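Local coordinates for protein MGS-MChE2 (Uncultured bacterium, PDB 5JD6) that probably hydrolyses ester bonds as an esterase of the alpha/beta hydrolase family, at residues A[74-77]-A[78-81]; A[97-100]-A[101-105]; A[57-60]-A[61-65]; A[36-39]-A[40-44]; A[66-69]-A[70-73]. All coordinates share one frame; numbering follows the deposited sequence.

Contact 1: A[74-77]-A[78-81]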
loop_
_atom_site.group_PDB
_atom_site.type_symbol
_atom_site.label_atom_id
_atom_site.label_comp_id
_atom_site.label_asym_id
_atom_site.label_seq_id
_atom_site.Cartn_x
_atom_site.Cartn_y
_atom_site.Cartn_z
ATOM N N LYS A 74 -4.198 -10.321 -5.354
ATOM C CA LYS A 74 -3.985 -11.065 -6.589
ATOM C C LYS A 74 -5.317 -11.442 -7.228
ATOM O O LYS A 74 -5.493 -11.317 -8.441
ATOM C CB LYS A 74 -3.154 -12.319 -6.317
ATOM C CG LYS A 74 -2.849 -13.152 -7.549
ATOM C CD LYS A 74 -2.073 -12.353 -8.582
ATOM C CE LYS A 74 -1.452 -13.265 -9.628
ATOM N NZ LYS A 74 -2.462 -14.153 -10.268
ATOM N N GLU A 75 -6.256 -11.895 -6.403
ATOM C CA GLU A 75 -7.582 -12.259 -6.883
ATOM C C GLU A 75 -8.303 -11.046 -7.465
ATOM O O GLU A 75 -9.072 -11.170 -8.418
ATOM C CB GLU A 75 -8.411 -12.880 -5.758
ATOM C CG GLU A 75 -9.752 -13.435 -6.212
ATOM C CD GLU A 75 -10.561 -14.020 -5.071
ATOM O OE1 GLU A 75 -10.120 -13.905 -3.908
ATOM O OE2 GLU A 75 -11.639 -14.593 -5.340
ATOM N N PHE A 76 -8.044 -9.874 -6.892
ATOM C CA PHE A 76 -8.663 -8.637 -7.360
ATOM C C PHE A 76 -8.126 -8.223 -8.726
ATOM O O PHE A 76 -8.893 -7.867 -9.619
ATOM C CB PHE A 76 -8.447 -7.507 -6.351
ATOM C CG PHE A 76 -8.965 -6.173 -6.816
ATOM C CD1 PHE A 76 -10.328 -5.942 -6.926
ATOM C CD2 PHE A 76 -8.089 -5.149 -7.142
ATOM C CE1 PHE A 76 -10.808 -4.717 -7.354
ATOM C CE2 PHE A 76 -8.561 -3.921 -7.571
ATOM C CZ PHE A 76 -9.923 -3.704 -7.675
ATOM N N VAL A 77 -6.807 -8.272 -8.883
ATOM C CA VAL A 77 -6.175 -7.910 -10.148
ATOM C C VAL A 77 -6.571 -8.889 -11.249
ATOM O O VAL A 77 -6.869 -8.483 -12.374
ATOM C CB VAL A 77 -4.638 -7.869 -10.021
ATOM C CG1 VAL A 77 -4.003 -7.528 -11.360
ATOM C CG2 VAL A 77 -4.223 -6.861 -8.960
ATOM N N ASP A 78 -6.579 -10.177 -10.915
ATOM C CA ASP A 78 -7.004 -11.211 -11.856
ATOM C C ASP A 78 -8.454 -10.999 -12.274
ATOM O O ASP A 78 -8.790 -11.112 -13.452
ATOM C CB ASP A 78 -6.833 -12.606 -11.249
ATOM C CG ASP A 78 -5.378 -12.974 -11.030
ATOM O OD1 ASP A 78 -4.505 -12.381 -11.700
ATOM O OD2 ASP A 78 -5.108 -13.861 -10.192
ATOM N N PHE A 79 -9.305 -10.691 -11.300
ATOM C CA PHE A 79 -10.704 -10.379 -11.569
ATOM C C PHE A 79 -10.830 -9.216 -12.546
ATOM O O PHE A 79 -11.665 -9.235 -13.450
ATOM C CB PHE A 79 -11.445 -10.050 -10.270
ATOM C CG PHE A 79 -12.627 -9.148 -10.467
ATOM C CD1 PHE A 79 -13.751 -9.599 -11.132
ATOM C CD2 PHE A 79 -12.617 -7.850 -9.980
ATOM C CE1 PHE A 79 -14.832 -8.772 -11.329
ATOM C CE2 PHE A 79 -13.709 -7.019 -10.164
ATOM C CZ PHE A 79 -14.820 -7.484 -10.837
ATOM N N LYS A 80 -9.994 -8.203 -12.353
ATOM C CA LYS A 80 -9.990 -7.037 -13.224
ATOM C C LYS A 80 -9.441 -7.376 -14.608
ATOM O O LYS A 80 -9.720 -6.678 -15.582
ATOM C CB LYS A 80 -9.177 -5.908 -12.593
ATOM C CG LYS A 80 -10.007 -4.963 -11.746
ATOM C CD LYS A 80 -11.046 -4.269 -12.608
ATOM C CE LYS A 80 -11.966 -3.395 -11.782
ATOM N NZ LYS A 80 -13.003 -2.745 -12.632
ATOM N N GLY A 81 -8.662 -8.450 -14.688
ATOM C CA GLY A 81 -8.131 -8.912 -15.957
ATOM C C GLY A 81 -6.883 -8.176 -16.404
ATOM O O GLY A 81 -6.574 -8.128 -17.594
#

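Contact 2: A[97-100]-A[101-105]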
loop_
_atom_site.group_PDB
_atom_site.type_symbol
_atom_site.label_atom_id
_atom_site.label_comp_id
_atom_site.label_asym_id
_atom_site.label_seq_id
_atom_site.Cartn_x
_atom_site.Cartn_y
_atom_site.Cartn_z
ATOM N N ALA A 97 1.511 -5.117 -0.293
ATOM C CA ALA A 97 2.007 -4.871 -1.641
ATOM C C ALA A 97 3.356 -5.548 -1.861
ATOM O O ALA A 97 3.580 -6.180 -2.893
ATOM C CB ALA A 97 2.115 -3.377 -1.899
ATOM N N LEU A 98 4.247 -5.411 -0.882
ATOM C CA LEU A 98 5.559 -6.048 -0.933
ATOM C C LEU A 98 5.446 -7.561 -1.078
ATOM O O LEU A 98 6.078 -8.157 -1.949
ATOM C CB LEU A 98 6.367 -5.708 0.321
ATOM C CG LEU A 98 7.169 -4.408 0.284
ATOM C CD1 LEU A 98 7.342 -3.848 1.684
ATOM C CD2 LEU A 98 8.523 -4.635 -0.373
ATOM N N LEU A 99 4.638 -8.176 -0.220
ATOM C CA LEU A 99 4.465 -9.622 -0.245
ATOM C C LEU A 99 3.858 -10.072 -1.568
ATOM O O LEU A 99 4.231 -11.111 -2.109
ATOM C CB LEU A 99 3.591 -10.083 0.923
ATOM C CG LEU A 99 3.440 -11.601 1.063
ATOM C CD1 LEU A 99 4.801 -12.280 1.069
ATOM C CD2 LEU A 99 2.669 -11.949 2.322
ATOM N N ALA A 100 2.929 -9.277 -2.088
ATOM C CA ALA A 100 2.293 -9.577 -3.365
ATOM C C ALA A 100 3.303 -9.531 -4.509
ATOM O O ALA A 100 3.264 -10.364 -5.414
ATOM C CB ALA A 100 1.153 -8.610 -3.628
ATOM N N THR A 101 4.204 -8.554 -4.463
ATOM C CA THR A 101 5.255 -8.435 -5.471
ATOM C C THR A 101 6.242 -9.596 -5.368
ATOM O O THR A 101 6.827 -10.018 -6.364
ATOM C CB THR A 101 6.021 -7.106 -5.338
ATOM O OG1 THR A 101 6.508 -6.967 -4.000
ATOM C CG2 THR A 101 5.114 -5.932 -5.656
ATOM N N LYS A 102 6.422 -10.105 -4.154
ATOM C CA LYS A 102 7.274 -11.265 -3.925
ATOM C C LYS A 102 6.619 -12.541 -4.449
ATOM O O LYS A 102 7.261 -13.354 -5.116
ATOM C CB LYS A 102 7.587 -11.415 -2.436
ATOM C CG LYS A 102 8.195 -12.756 -2.065
ATOM C CD LYS A 102 8.114 -13.001 -0.568
ATOM C CE LYS A 102 8.277 -14.476 -0.243
ATOM N NZ LYS A 102 7.734 -14.814 1.102
ATOM N N MET A 103 5.337 -12.708 -4.142
ATOM C CA MET A 103 4.600 -13.903 -4.538
ATOM C C MET A 103 4.232 -13.886 -6.018
ATOM O O MET A 103 4.306 -14.911 -6.693
ATOM C CB MET A 103 3.336 -14.052 -3.689
ATOM C CG MET A 103 3.607 -14.228 -2.203
ATOM S SD MET A 103 2.100 -14.283 -1.212
ATOM C CE MET A 103 1.366 -15.810 -1.795
ATOM N N PHE A 104 3.835 -12.718 -6.519
ATOM C CA PHE A 104 3.387 -12.600 -7.904
ATOM C C PHE A 104 4.040 -11.417 -8.616
ATOM O O PHE A 104 3.381 -10.415 -8.891
ATOM C CB PHE A 104 1.864 -12.463 -7.952
ATOM C CG PHE A 104 1.152 -13.275 -6.906
ATOM C CD1 PHE A 104 1.039 -14.650 -7.034
ATOM C CD2 PHE A 104 0.600 -12.662 -5.793
ATOM C CE1 PHE A 104 0.388 -15.399 -6.070
ATOM C CE2 PHE A 104 -0.054 -13.406 -4.826
ATOM C CZ PHE A 104 -0.159 -14.776 -4.966
ATOM N N PRO A 105 5.340 -11.538 -8.933
ATOM C CA PRO A 105 6.097 -10.444 -9.554
ATOM C C PRO A 105 5.666 -10.151 -10.988
ATOM O O PRO A 105 5.777 -9.014 -11.444
ATOM C CB PRO A 105 7.539 -10.956 -9.518
ATOM C CG PRO A 105 7.406 -12.439 -9.540
ATOM C CD PRO A 105 6.164 -12.746 -8.752
#

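Contact 3: A[57-60]-A[61-65]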
loop_
_atom_site.group_PDB
_atom_site.type_symbol
_atom_site.label_atom_id
_atom_site.label_comp_id
_atom_site.label_asym_id
_atom_site.label_seq_id
_atom_site.Cartn_x
_atom_site.Cartn_y
_atom_site.Cartn_z
ATOM N N TYR A 57 -10.663 -7.522 8.627
ATOM C CA TYR A 57 -11.351 -8.012 9.819
ATOM C C TYR A 57 -12.557 -8.890 9.510
ATOM O O TYR A 57 -13.441 -9.048 10.353
ATOM C CB TYR A 57 -11.808 -6.839 10.686
ATOM C CG TYR A 57 -10.703 -5.909 11.123
ATOM C CD1 TYR A 57 -9.684 -6.353 11.957
ATOM C CD2 TYR A 57 -10.687 -4.581 10.717
ATOM C CE1 TYR A 57 -8.675 -5.502 12.367
ATOM C CE2 TYR A 57 -9.681 -3.722 11.122
ATOM C CZ TYR A 57 -8.679 -4.189 11.947
ATOM O OH TYR A 57 -7.674 -3.342 12.355
ATOM N N SER A 58 -12.598 -9.463 8.313
ATOM C CA SER A 58 -13.744 -10.272 7.922
ATOM C C SER A 58 -13.394 -11.732 7.592
ATOM O O SER A 58 -14.301 -12.539 7.394
ATOM C CB SER A 58 -14.451 -9.631 6.725
ATOM O OG SER A 58 -13.722 -9.850 5.534
ATOM N N MET A 59 -12.109 -12.001 7.510
ATOM C CA MET A 59 -11.554 -13.210 6.973
ATOM C C MET A 59 -11.648 -14.415 7.834
ATOM O O MET A 59 -10.672 -14.990 8.276
ATOM C CB MET A 59 -10.071 -12.952 6.637
ATOM C CG MET A 59 -9.791 -12.471 5.241
ATOM S SD MET A 59 -10.827 -13.374 4.131
ATOM C CE MET A 59 -9.704 -14.545 3.428
ATOM N N SER A 60 -12.862 -14.799 8.117
ATOM C CA SER A 60 -13.081 -15.990 8.893
ATOM C C SER A 60 -12.577 -15.638 10.237
ATOM O O SER A 60 -12.049 -14.549 10.463
ATOM C CB SER A 60 -12.271 -17.168 8.324
ATOM O OG SER A 60 -11.541 -17.915 9.293
ATOM N N LEU A 61 -12.731 -16.595 11.137
ATOM C CA LEU A 61 -12.239 -16.414 12.470
ATOM C C LEU A 61 -10.714 -16.396 12.361
ATOM O O LEU A 61 -10.058 -15.589 13.004
ATOM C CB LEU A 61 -12.758 -17.522 13.392
ATOM C CG LEU A 61 -14.105 -17.288 14.078
ATOM C CD1 LEU A 61 -14.015 -17.437 15.593
ATOM C CD2 LEU A 61 -14.770 -15.975 13.696
ATOM N N LEU A 62 -10.156 -17.293 11.549
ATOM C CA LEU A 62 -8.717 -17.321 11.433
ATOM C C LEU A 62 -7.908 -17.754 10.213
ATOM O O LEU A 62 -7.061 -18.635 10.258
ATOM C CB LEU A 62 -8.092 -17.784 12.735
ATOM C CG LEU A 62 -7.591 -16.660 13.651
ATOM C CD1 LEU A 62 -7.352 -15.339 12.930
ATOM C CD2 LEU A 62 -8.389 -16.470 14.928
ATOM N N LYS A 63 -8.171 -17.072 9.130
ATOM C CA LYS A 63 -7.363 -17.125 7.908
ATOM C C LYS A 63 -6.768 -15.737 7.714
ATOM O O LYS A 63 -6.353 -15.353 6.619
ATOM C CB LYS A 63 -8.180 -17.540 6.681
ATOM C CG LYS A 63 -7.696 -18.818 6.002
ATOM C CD LYS A 63 -8.105 -18.860 4.538
ATOM C CE LYS A 63 -7.327 -17.841 3.719
ATOM N NZ LYS A 63 -7.701 -17.880 2.278
ATOM N N THR A 64 -6.746 -14.990 8.812
ATOM C CA THR A 64 -6.329 -13.600 8.821
ATOM C C THR A 64 -4.814 -13.482 8.889
ATOM O O THR A 64 -4.225 -13.501 9.969
ATOM C CB THR A 64 -6.959 -12.852 10.009
ATOM O OG1 THR A 64 -8.372 -13.090 10.031
ATOM C CG2 THR A 64 -6.705 -11.364 9.896
ATOM N N SER A 65 -4.189 -13.365 7.723
ATOM C CA SER A 65 -2.746 -13.217 7.637
ATOM C C SER A 65 -2.375 -12.293 6.486
ATOM O O SER A 65 -3.193 -12.019 5.608
ATOM C CB SER A 65 -2.073 -14.581 7.463
ATOM O OG SER A 65 -2.550 -15.241 6.303
#

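Contact 4: A[36-39]-A[40-44]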
loop_
_atom_site.group_PDB
_atom_site.type_symbol
_atom_site.label_atom_id
_atom_site.label_comp_id
_atom_site.label_asym_id
_atom_site.label_seq_id
_atom_site.Cartn_x
_atom_site.Cartn_y
_atom_site.Cartn_z
ATOM N N ASP A 36 -7.046 11.048 -1.282
ATOM C CA ASP A 36 -7.747 12.038 -2.103
ATOM C C ASP A 36 -6.798 12.787 -3.035
ATOM O O ASP A 36 -7.181 13.184 -4.136
ATOM C CB ASP A 36 -8.500 13.041 -1.224
ATOM C CG ASP A 36 -9.650 12.407 -0.470
ATOM O OD1 ASP A 36 -10.481 11.730 -1.111
ATOM O OD2 ASP A 36 -9.738 12.605 0.759
ATOM N N GLY A 37 -5.559 12.969 -2.590
ATOM C CA GLY A 37 -4.543 13.612 -3.401
ATOM C C GLY A 37 -4.199 12.802 -4.636
ATOM O O GLY A 37 -4.081 13.349 -5.733
ATOM N N VAL A 38 -4.040 11.495 -4.459
ATOM C CA VAL A 38 -3.725 10.607 -5.573
ATOM C C VAL A 38 -4.936 10.435 -6.491
ATOM O O VAL A 38 -4.798 10.408 -7.716
ATOM C CB VAL A 38 -3.251 9.224 -5.072
ATOM C CG1 VAL A 38 -2.984 8.287 -6.244
ATOM C CG2 VAL A 38 -2.008 9.372 -4.212
ATOM N N ILE A 39 -6.120 10.340 -5.893
ATOM C CA ILE A 39 -7.360 10.149 -6.645
ATOM C C ILE A 39 -7.707 11.375 -7.496
ATOM O O ILE A 39 -8.433 11.268 -8.478
ATOM C CB ILE A 39 -8.550 9.836 -5.703
ATOM C CG1 ILE A 39 -8.198 8.704 -4.740
ATOM C CG2 ILE A 39 -9.791 9.446 -6.491
ATOM C CD1 ILE A 39 -9.119 8.633 -3.538
ATOM N N ASP A 40 -7.193 12.543 -7.125
ATOM C CA ASP A 40 -7.501 13.757 -7.879
ATOM C C ASP A 40 -6.460 14.050 -8.954
ATOM O O ASP A 40 -6.774 14.639 -9.989
ATOM C CB ASP A 40 -7.624 14.956 -6.936
ATOM C CG ASP A 40 -8.972 15.020 -6.247
ATOM O OD1 ASP A 40 -9.938 14.430 -6.775
ATOM O OD2 ASP A 40 -9.067 15.664 -5.182
ATOM N N TYR A 41 -5.226 13.626 -8.711
ATOM C CA TYR A 41 -4.109 13.976 -9.579
ATOM C C TYR A 41 -3.940 13.022 -10.763
ATOM O O TYR A 41 -4.068 13.423 -11.918
ATOM C CB TYR A 41 -2.817 14.019 -8.758
ATOM C CG TYR A 41 -1.594 14.455 -9.531
ATOM C CD1 TYR A 41 -1.330 15.802 -9.751
ATOM C CD2 TYR A 41 -0.693 13.521 -10.025
ATOM C CE1 TYR A 41 -0.208 16.204 -10.453
ATOM C CE2 TYR A 41 0.433 13.913 -10.726
ATOM C CZ TYR A 41 0.670 15.256 -10.936
ATOM O OH TYR A 41 1.789 15.647 -11.635
ATOM N N PHE A 42 -3.661 11.758 -10.465
ATOM C CA PHE A 42 -3.248 10.791 -11.483
ATOM C C PHE A 42 -4.296 10.341 -12.517
ATOM O O PHE A 42 -3.924 10.021 -13.647
ATOM C CB PHE A 42 -2.671 9.558 -10.786
ATOM C CG PHE A 42 -1.331 9.806 -10.156
ATOM C CD1 PHE A 42 -0.166 9.591 -10.873
ATOM C CD2 PHE A 42 -1.238 10.288 -8.860
ATOM C CE1 PHE A 42 1.070 9.832 -10.301
ATOM C CE2 PHE A 42 -0.004 10.530 -8.284
ATOM C CZ PHE A 42 1.150 10.303 -9.006
ATOM N N PRO A 43 -5.594 10.297 -12.158
ATOM C CA PRO A 43 -6.521 9.924 -13.234
ATOM C C PRO A 43 -6.600 10.956 -14.357
ATOM O O PRO A 43 -6.990 10.612 -15.473
ATOM C CB PRO A 43 -7.868 9.808 -12.513
ATOM C CG PRO A 43 -7.708 10.589 -11.280
ATOM C CD PRO A 43 -6.289 10.386 -10.864
ATOM N N GLU A 44 -6.232 12.197 -14.063
ATOM C CA GLU A 44 -6.222 13.245 -15.076
ATOM C C GLU A 44 -4.866 13.305 -15.771
ATOM O O GLU A 44 -4.633 14.153 -16.633
ATOM C CB GLU A 44 -6.564 14.599 -14.452
ATOM C CG GLU A 44 -7.857 14.601 -13.647
ATOM C CD GLU A 44 -9.093 14.412 -14.510
ATOM O OE1 GLU A 44 -9.002 14.598 -15.743
ATOM O OE2 GLU A 44 -10.159 14.075 -13.952
#

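Contact 5: A[66-69]-A[70-73]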
loop_
_atom_site.group_PDB
_atom_site.type_symbol
_atom_site.label_atom_id
_atom_site.label_comp_id
_atom_site.label_asym_id
_atom_site.label_seq_id
_atom_site.Cartn_x
_atom_site.Cartn_y
_atom_site.Cartn_z
ATOM N N VAL A 66 -1.137 -11.810 6.500
ATOM C CA VAL A 66 -0.635 -10.940 5.446
ATOM C C VAL A 66 -0.630 -11.683 4.112
ATOM O O VAL A 66 -0.887 -11.096 3.058
ATOM C CB VAL A 66 0.778 -10.421 5.784
ATOM C CG1 VAL A 66 1.340 -9.582 4.650
ATOM C CG2 VAL A 66 0.737 -9.612 7.066
ATOM N N GLY A 67 -0.361 -12.984 4.169
ATOM C CA GLY A 67 -0.384 -13.827 2.987
ATOM C C GLY A 67 -1.761 -13.909 2.355
ATOM O O GLY A 67 -1.891 -13.934 1.131
ATOM N N THR A 68 -2.791 -13.947 3.196
ATOM C CA THR A 68 -4.172 -13.993 2.724
ATOM C C THR A 68 -4.561 -12.702 2.010
ATOM O O THR A 68 -5.191 -12.729 0.951
ATOM C CB THR A 68 -5.151 -14.243 3.885
ATOM O OG1 THR A 68 -4.954 -15.565 4.403
ATOM C CG2 THR A 68 -6.590 -14.103 3.414
ATOM N N PHE A 69 -4.179 -11.571 2.594
ATOM C CA PHE A 69 -4.479 -10.269 2.011
ATOM C C PHE A 69 -3.778 -10.106 0.665
ATOM O O PHE A 69 -4.341 -9.541 -0.273
ATOM C CB PHE A 69 -4.068 -9.148 2.964
ATOM C CG PHE A 69 -4.711 -9.238 4.320
ATOM C CD1 PHE A 69 -6.008 -9.707 4.456
ATOM C CD2 PHE A 69 -4.016 -8.862 5.458
ATOM C CE1 PHE A 69 -6.602 -9.793 5.703
ATOM C CE2 PHE A 69 -4.604 -8.947 6.707
ATOM C CZ PHE A 69 -5.899 -9.414 6.829
ATOM N N ALA A 70 -2.552 -10.610 0.580
ATOM C CA ALA A 70 -1.784 -10.567 -0.660
ATOM C C ALA A 70 -2.472 -11.373 -1.758
ATOM O O ALA A 70 -2.574 -10.923 -2.898
ATOM C CB ALA A 70 -0.372 -11.084 -0.431
ATOM N N ARG A 71 -2.942 -12.567 -1.406
ATOM C CA ARG A 71 -3.656 -13.414 -2.356
ATOM C C ARG A 71 -5.006 -12.806 -2.731
ATOM O O ARG A 71 -5.501 -13.010 -3.839
ATOM C CB ARG A 71 -3.843 -14.823 -1.788
ATOM C CG ARG A 71 -2.581 -15.675 -1.830
ATOM C CD ARG A 71 -2.855 -17.108 -1.399
ATOM N NE ARG A 71 -3.079 -17.215 0.039
ATOM C CZ ARG A 71 -2.113 -17.409 0.931
ATOM N NH1 ARG A 71 -0.852 -17.517 0.533
ATOM N NH2 ARG A 71 -2.406 -17.493 2.221
ATOM N N TYR A 72 -5.598 -12.061 -1.803
ATOM C CA TYR A 72 -6.840 -11.352 -2.078
ATOM C C TYR A 72 -6.594 -10.268 -3.120
ATOM O O TYR A 72 -7.409 -10.061 -4.019
ATOM C CB TYR A 72 -7.413 -10.741 -0.797
ATOM C CG TYR A 72 -8.767 -10.084 -0.973
ATOM C CD1 TYR A 72 -9.938 -10.793 -0.738
ATOM C CD2 TYR A 72 -8.872 -8.755 -1.366
ATOM C CE1 TYR A 72 -11.177 -10.199 -0.892
ATOM C CE2 TYR A 72 -10.109 -8.152 -1.524
ATOM C CZ TYR A 72 -11.257 -8.878 -1.285
ATOM O OH TYR A 72 -12.488 -8.283 -1.441
ATOM N N LEU A 73 -5.466 -9.578 -2.985
ATOM C CA LEU A 73 -5.068 -8.558 -3.946
ATOM C C LEU A 73 -4.873 -9.174 -5.324
ATOM O O LEU A 73 -5.319 -8.626 -6.332
ATOM C CB LEU A 73 -3.785 -7.857 -3.494
ATOM C CG LEU A 73 -3.111 -6.985 -4.556
ATOM C CD1 LEU A 73 -4.000 -5.810 -4.932
ATOM C CD2 LEU A 73 -1.748 -6.507 -4.086
#

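Contact 1: A[74-77]-A[78-81]
Lys74 reaches one helical turn along to Asp78 and closes a salt bridge, its NZ 2.7 Å from OD2 of Asp78 on the syn lone pair of that oxygen. A second, weak hydrogen bond runs from the same ammonium to Asp78 OD1. The lysine begins with CG opposite its own backbone nitrogen (chi1 -179°), then bends at chi2 and again at chi4, and these two bends bring NZ round to the edge of the carboxylate. Asp78 OD2 also sits 3.1 Å from Lys74 O, two acceptors whose closeness the ammonium probably eases. Were Lys74 replaced by alanine, the Asp78 carboxylate would probably lose its cationic mate beside that carbonyl. Farther out, Lys74 also makes a cation-pi pair with the ring of Phe104, just beyond helix 92-103, and lays its CB against that ring.

Backbone bonds from Asp78 N to Lys74 O (2.9 Å) and from Phe79 N to Glu75 O continue the helix, which is 66-80 of the alpha/beta hydrolase fold. It ends in a Schellman motif: Gly81, with positive phi, is the C-prime residue, Tyr82 N turns back to Val77 O, and Gly81 N makes a weak bond to Asp78 O.

On another flank, Phe76 CD1 and Phe79 CD2 approach to 4.3 Å, and Phe76 O lies at the edge of the Phe79 ring, near its plane. Lys80 CG rests against Phe76 CZ, while Lys80 NZ goes on to hydrogen-bond Tyr13 OH. Both phenyl rings also meet Phe11, in the hairpin strand beside them.

Contact 2: A[97-100]-A[101-105]
The ring of Phe104 comes obliquely to the carbonyl of Ala100, its CD2 3.5 Å from Ala100 O, while one of its faces is covered by Met103 CB, 3.6 Å above the ring centre. The same carbonyl oxygen receives the Phe104 backbone N-H in a 2.7 Å hydrogen bond at 154°, so ring and amide of one residue gather round the last turn. Phe104 is where the chain leaves helical geometry, and Pro105 follows.

Leu99 carries most of the apolar contact. With CG opposite the backbone nitrogen (chi1 -175°), its branch runs along the helix toward the next turn: CG lies 3.8 Å from Met103 SD, and CD1 lies 3.8 Å from Lys102 CD. Met103 also brings CG to 3.2 Å from Leu99 O. Helix 92-103 is the crossover of the beta-alpha-beta unit formed with strands 85-91 and 108-113; it follows a probable nucleophile elbow at Ser91. On the flank facing helix 66-80, Leu99 packs on Val66 and Ala70, and Ala100 on Leu73. With alanine in place of Leu99, a gap would probably open between those helices and Met103 SD would lose its contact with Leu99 CG.

Thr101, which packs on Val108 and Leu111 of strand 108-113, turns its hydroxyl back to Leu98 O, OG1 lying between backbone N and carbonyl carbon (chi1 54°). The modelled separation is too short to be trusted in detail. Leu98 O also accepts the Lys102 amide, at 3.0 Å, and Thr101 CB and CG2 rest near Ala97 O.

Contact 3: A[57-60]-A[61-65]
Ser60 turns its hydroxyl forward to Leu62, whose backbone N-H bonds to Ser60 OG at 2.7 Å and 135°, the pattern of an ST turn. Ser60 itself has positive phi, which swings the chain round at this point. Just before it, Met59 is the centre of an inverse gamma turn, with Ser60 N bonded to Ser58 O at 2.8 Å.

The carbonyl of Met59 then takes two weak bonds from the returning limb of the loop: Lys63 N at 3.4 Å, fairly straight at 158°, and Thr64 OG1 at 3.5 Å. Thr64 directs that hydroxyl opposite its own carbonyl carbon (chi1 -51°), and this puts OG1 also 3.8 Å from Met59 CB.

Packing is thin. Met59, bent at chi2 and chi3, lays its CE methyl across the far end of Lys63, 4.1 Å from Lys63 NZ, and Thr64 is buried against Ile175 of helix 169-181. Leu61 is exposed and poorly ordered. The result is a surface loop of the alpha/beta hydrolase fold, leading from strand 47-52 to Ser65, the N-cap of helix 66-80.

Contact 4: A[36-39]-A[40-44]
Val38 and Phe42, one turn apart, lean against each other near the end of helix 36-41, the crossover of the beta-alpha-beta unit between strands 20-25 and 47-52. Val38 CG1 comes to 3.7 Å from Phe42 CD2, the two side chains crossing obliquely. The valine methyl is placed opposite its own backbone nitrogen (chi1 178°), and Phe42 turns CG away from its carbonyl carbon (chi1 -71°), so the two converge on the flank that faces Asn242 and Leu245 of helix 238-252.

Next to it, an edge of the Tyr41 ring stands over one face of Phe42, Tyr41 CD2 3.4 Å above its plane, toward its rim, with Phe42 CG at the Tyr41 edge. Tyr41 then leads its hydroxyl out to His246 ND1, a hydrogen bond that fixes the far end of the ring on the same helix 238-252.

Asp40 points another way. Its OD2 lies 3.3 Å from Asp36 O, both acceptors, and the Asp36 and Asp40 carboxylates, of like charge, keep 5.8 Å between Asp36 OD1 and Asp40 OD2.

Phe42 N bonds to Val38 O at 3.3 Å. Val38 O also lies in plane at the edge of the Phe42 ring. Pro43 has no N-H to offer Ile39 O; its ring sits against that oxygen, with Pro43 CD at 3.3 Å.

Contact 5: A[66-69]-A[70-73]
Thr68 O receives the backbone N-H of Tyr72 at 2.9 Å, and Phe69 O holds Leu73 N at the same distance, the shortest polar bonds across these two turns. One residue back, Gly67 O does double duty. It accepts Arg71 N at 3.1 Å, and the guanidinium of the same arginine folds over it, the oxygen lying 3.5 Å from the flat group and over its centre. A bend at chi3 (-73°) lays that group back along the helix, and Arg71 NH2 passes on to 3.9 Å from Thr68 OG1. The positive charge above a carbonyl would probably stabilise it electrostatically.

Thr68 OG1 has stronger partners in the preceding loop, Lys63 O and Ser65 OG. The buried face is apolar. Phe69 turns CG opposite its carbonyl carbon (chi1 -57°), sending the ring to Ile96, Ile175 and Leu56, while Leu73 rests on Val23 and Leu25 of strand 20-25. Tyr72 places its ring edge-to-face with Phe11. Here helix 66-80 begins, one of the helices that flank the central sheet of the alpha/beta hydrolase fold.

From the N terminus, contact 4 comes first, on helix 36-41 after strand 20-25, and touches none of the others. Strand 47-52 then leads to contact 3, which closes the loop of 57-65, and this runs straight into contacts 5 and 1, consecutive parts of helix 66-80. Contact 2 follows, at the end of helix 92-103. None nests or crosses: all lie in series along the chain. In space, contact 2 packs against contact 5 and, through Phe104, against contact 1, so two neighbouring helices are joined, while Thr64 CG2 packs on Phe69 CZ and Lys63 O probably bonds Thr68 OG1, tying contact 3 to contact 5. Contacts 2 and 4 lie on opposite sides of the chain's centre.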